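Local coordinates for aldolase (Klebsiella pneumoniae, PDB 6VOQ), which is a zinc-binding member of the class II aldolase and adducin N-terminal domain family and assembles as four copies of the chain, at residues A[16-19]-A[20-23]; A[95-98]-A[99-102]. All blocks are in the same frame, centred on the assembly; numbering follows the deposited sequence.

Contact 1: residues A[16-19]-A[20-23]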
# COMPACT_ATOMS: atom_id res chain seq x y z
N ALA A 16 -15.96 3.81 -2.86
CA ALA A 16 -15.22 3.93 -1.60
C ALA A 16 -14.18 2.82 -1.46
O ALA A 16 -13.06 3.07 -1.00
CB ALA A 16 -16.20 3.90 -0.42
N SER A 17 -14.54 1.59 -1.86
CA SER A 17 -13.61 0.47 -1.78
C SER A 17 -12.42 0.67 -2.69
O SER A 17 -11.28 0.36 -2.32
CB SER A 17 -14.34 -0.83 -2.12
OG SER A 17 -13.55 -1.97 -1.86
N LEU A 18 -12.66 1.20 -3.89
CA LEU A 18 -11.57 1.47 -4.83
C LEU A 18 -10.69 2.61 -4.33
O LEU A 18 -9.47 2.56 -4.47
CB LEU A 18 -12.13 1.79 -6.21
CG LEU A 18 -12.87 0.67 -6.94
CD1 LEU A 18 -13.58 1.23 -8.16
CD2 LEU A 18 -11.91 -0.45 -7.33
N PHE A 19 -11.30 3.64 -3.74
CA PHE A 19 -10.52 4.78 -3.27
C PHE A 19 -9.69 4.41 -2.05
O PHE A 19 -8.50 4.74 -1.99
CB PHE A 19 -11.44 5.95 -2.94
CG PHE A 19 -10.71 7.22 -2.61
CD1 PHE A 19 -10.30 8.10 -3.62
CD2 PHE A 19 -10.43 7.56 -1.29
CE1 PHE A 19 -9.64 9.28 -3.32
CE2 PHE A 19 -9.77 8.74 -0.99
CZ PHE A 19 -9.37 9.60 -2.01
N SER A 20 -10.29 3.74 -1.07
CA SER A 20 -9.55 3.44 0.15
C SER A 20 -8.39 2.50 -0.12
O SER A 20 -7.38 2.53 0.60
CB SER A 20 -10.48 2.86 1.21
OG SER A 20 -10.99 1.61 0.79
N ARG A 21 -8.49 1.66 -1.15
CA ARG A 21 -7.46 0.67 -1.44
C ARG A 21 -6.49 1.11 -2.52
O ARG A 21 -5.66 0.31 -2.96
CB ARG A 21 -8.09 -0.67 -1.79
CG ARG A 21 -8.69 -1.37 -0.58
CD ARG A 21 -9.42 -2.63 -0.97
NE ARG A 21 -10.39 -2.39 -2.03
CZ ARG A 21 -10.48 -3.14 -3.13
NH1 ARG A 21 -9.67 -4.19 -3.29
NH2 ARG A 21 -11.39 -2.86 -4.05
N GLY A 22 -6.55 2.37 -2.95
CA GLY A 22 -5.51 2.94 -3.77
C GLY A 22 -5.71 2.83 -5.26
O GLY A 22 -4.90 3.36 -6.02
N TYR A 23 -6.77 2.14 -5.71
CA TYR A 23 -7.05 2.03 -7.14
C TYR A 23 -7.43 3.38 -7.74
O TYR A 23 -7.21 3.60 -8.94
CB TYR A 23 -8.17 1.03 -7.38
CG TYR A 23 -7.80 -0.39 -7.05
CD1 TYR A 23 -8.04 -0.91 -5.78
CD2 TYR A 23 -7.21 -1.20 -8.01
CE1 TYR A 23 -7.70 -2.21 -5.47
CE2 TYR A 23 -6.85 -2.50 -7.70
CZ TYR A 23 -7.10 -3.00 -6.43
OH TYR A 23 -6.75 -4.30 -6.12

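Contact 2: residues A[95-98]-A[99-102]. With ZN (zinc ion), chain B.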
# COMPACT_ATOMS: atom_id res chain seq x y z
N LEU A 95 -10.52 3.70 -14.42
CA LEU A 95 -9.61 4.15 -13.39
C LEU A 95 -8.29 4.56 -14.03
O LEU A 95 -7.99 4.17 -15.15
CB LEU A 95 -9.34 3.06 -12.35
CG LEU A 95 -10.50 2.55 -11.53
CD1 LEU A 95 -10.03 1.30 -10.84
CD2 LEU A 95 -10.94 3.60 -10.54
N HIS A 96 -7.52 5.35 -13.29
CA HIS A 96 -6.11 5.53 -13.61
C HIS A 96 -5.26 4.68 -12.69
O HIS A 96 -4.29 5.17 -12.10
CB HIS A 96 -5.71 7.00 -13.51
CG HIS A 96 -6.54 7.91 -14.36
ND1 HIS A 96 -6.37 9.28 -14.38
CD2 HIS A 96 -7.55 7.65 -15.22
CE1 HIS A 96 -7.24 9.82 -15.21
NE2 HIS A 96 -7.97 8.85 -15.74
N SER A 97 -5.63 3.40 -12.53
CA SER A 97 -4.92 2.55 -11.59
C SER A 97 -3.46 2.42 -12.02
O SER A 97 -3.15 2.43 -13.22
CB SER A 97 -5.60 1.18 -11.46
OG SER A 97 -5.71 0.49 -12.71
N HIS A 98 -2.56 2.34 -11.04
CA HIS A 98 -1.18 2.75 -11.27
C HIS A 98 -0.51 1.91 -12.36
O HIS A 98 0.03 2.45 -13.33
CB HIS A 98 -0.38 2.66 -9.97
CG HIS A 98 1.06 3.01 -10.17
ND1 HIS A 98 1.49 4.30 -10.36
CD2 HIS A 98 2.15 2.22 -10.31
CE1 HIS A 98 2.80 4.30 -10.55
NE2 HIS A 98 3.22 3.05 -10.53
N TYR A 99 -0.54 0.59 -12.21
CA TYR A 99 0.23 -0.25 -13.11
C TYR A 99 -0.43 -0.38 -14.48
O TYR A 99 0.28 -0.49 -15.49
CB TYR A 99 0.48 -1.62 -12.46
CG TYR A 99 1.36 -1.44 -11.23
CD1 TYR A 99 2.73 -1.27 -11.36
CD2 TYR A 99 0.80 -1.37 -9.96
CE1 TYR A 99 3.53 -1.07 -10.24
CE2 TYR A 99 1.60 -1.18 -8.84
CZ TYR A 99 2.95 -1.03 -8.99
OH TYR A 99 3.74 -0.83 -7.89
N LEU A 100 -1.76 -0.35 -14.56
CA LEU A 100 -2.38 -0.33 -15.88
C LEU A 100 -2.12 0.99 -16.59
O LEU A 100 -1.93 1.00 -17.81
CB LEU A 100 -3.88 -0.60 -15.76
CG LEU A 100 -4.28 -2.08 -15.66
CD1 LEU A 100 -5.73 -2.22 -15.22
CD2 LEU A 100 -4.03 -2.83 -16.97
N THR A 101 -2.09 2.10 -15.84
CA THR A 101 -1.72 3.38 -16.43
C THR A 101 -0.26 3.37 -16.86
O THR A 101 0.08 3.90 -17.93
CB THR A 101 -1.95 4.52 -15.43
OG1 THR A 101 -3.34 4.61 -15.09
CG2 THR A 101 -1.49 5.87 -16.00
N ALA A 102 0.62 2.81 -16.02
CA ALA A 102 2.03 2.68 -16.39
C ALA A 102 2.18 1.91 -17.68
O ALA A 102 2.81 2.37 -18.63
CB ALA A 102 2.81 1.99 -15.27
ZN ZN B . -9.48 9.09 -17.27

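Contact 1: residues A[16-19]-A[20-23]
Ser17 O lies at the edge of the Arg21 guanidinium, tilted a little from its plane, while one face of that group carries Tyr23 CE1, 3.5 Å above the plane and offset toward the rim. The Tyr23 ring in turn has Leu18 O at its own edge, in plane. Arginine suits the helix end because its chain, bent at chi3 (-52°), folds back so that Arg21 NE donates to Ser17 O at 2.9 Å. Arg21 N reaches the same oxygen from the opposite face of the carbonyl plane, and Ser17 OG takes a weak bond from NE. Beyond this, NH2 forms a salt bridge with Glu178 of helix 170-190. The chain ends helix 4-20 in a Schellman motif: Gly22 N donates to Phe19 O at 3.2 Å, and Tyr23 N makes a weak bond to Leu18 O. Glycine accepts the positive phi (92°) easily, and Leu18 CD2 packs on Tyr23 CB at 4.0 Å. Just before this, Ser20 N and OG both hydrogen-bond to Ala16 O, from opposite faces of its plane. The last-turn carbonyls thus find donors in the turn's amides, a serine hydroxyl and Arg21 NE, while the arginine charge is paired with Glu178.

Contact 2: residues A[95-98]-A[99-102]
His98 meets Tyr99, its neighbour across the contact, along most of its length. Its CB and CG lie against Tyr99 N, with His98 CB also 4.2 Å from Tyr99 CD2, and with CG anti to the backbone N (chi1 177°) the imidazole presents its edge to the face of the phenol ring. His98 CD2 comes closest to the ring, 3.4 Å above the Tyr99 plane and over its centre, and His98 NE2 passes near Tyr99 CE1. The rings form a T-shaped pair, centroids 4.6 Å apart and planes at 88°. At the tip, ND1 and NE2 are hydrogen-bonded to Glu182 and Thr189 of a third subunit, so histidine serves here with a carbon edge for the ring and two nitrogens for the interface.

Behind this pair, Ser97 holds the N-cap position of helix 98-104, but its OG bonds to Glu181 and makes no capping bond. Thr101 N donates to Ser97 O at 2.8 Å, nearly in line with the carbonyl, and Ala102 N bonds to His98 O, also at 2.8 Å. Ser97 OG lies 3.7 Å from Leu100 CD1, and the Glu181 carboxylate also accepts from Tyr99 N and Leu100 N of the first turn. Thr101 OG1 stands 3.7 Å from His96 CB and near both Ser97 O and His161 O; its one proton may serve either. His96 NE2 binds zinc at 2.2 Å, beside Glu75, His94 and His161. The threonine thus packs on one metal ligand and probably helps tie the helix to the backbone of another, and the polar first turn joins the zinc site to the subunit interface.

Contact 1 lies toward the surface where helix 4-20 ends, whereas contact 2 is buried where helix 98-104 begins after strand 91-94. The two touch directly: Tyr23 CB packs on Leu95 CD1 at 3.9 Å, and both contacts rest on helix 170-190. Their chemistry follows the helix polarity. Contact 1 supplies donors to carbonyls at the C-terminal end of a helix, with an arginine among them; at the N-terminal end of the other, in contact 2, a glutamate of helix 170-190 accepts from the amides. Both also reach other subunits, contact 1 by packing, contact 2 by hydrogen bonds, ring stacking and packing, but contact 2 alone includes a zinc ligand, the metal lying about 13 Å from the Leu18 side chain.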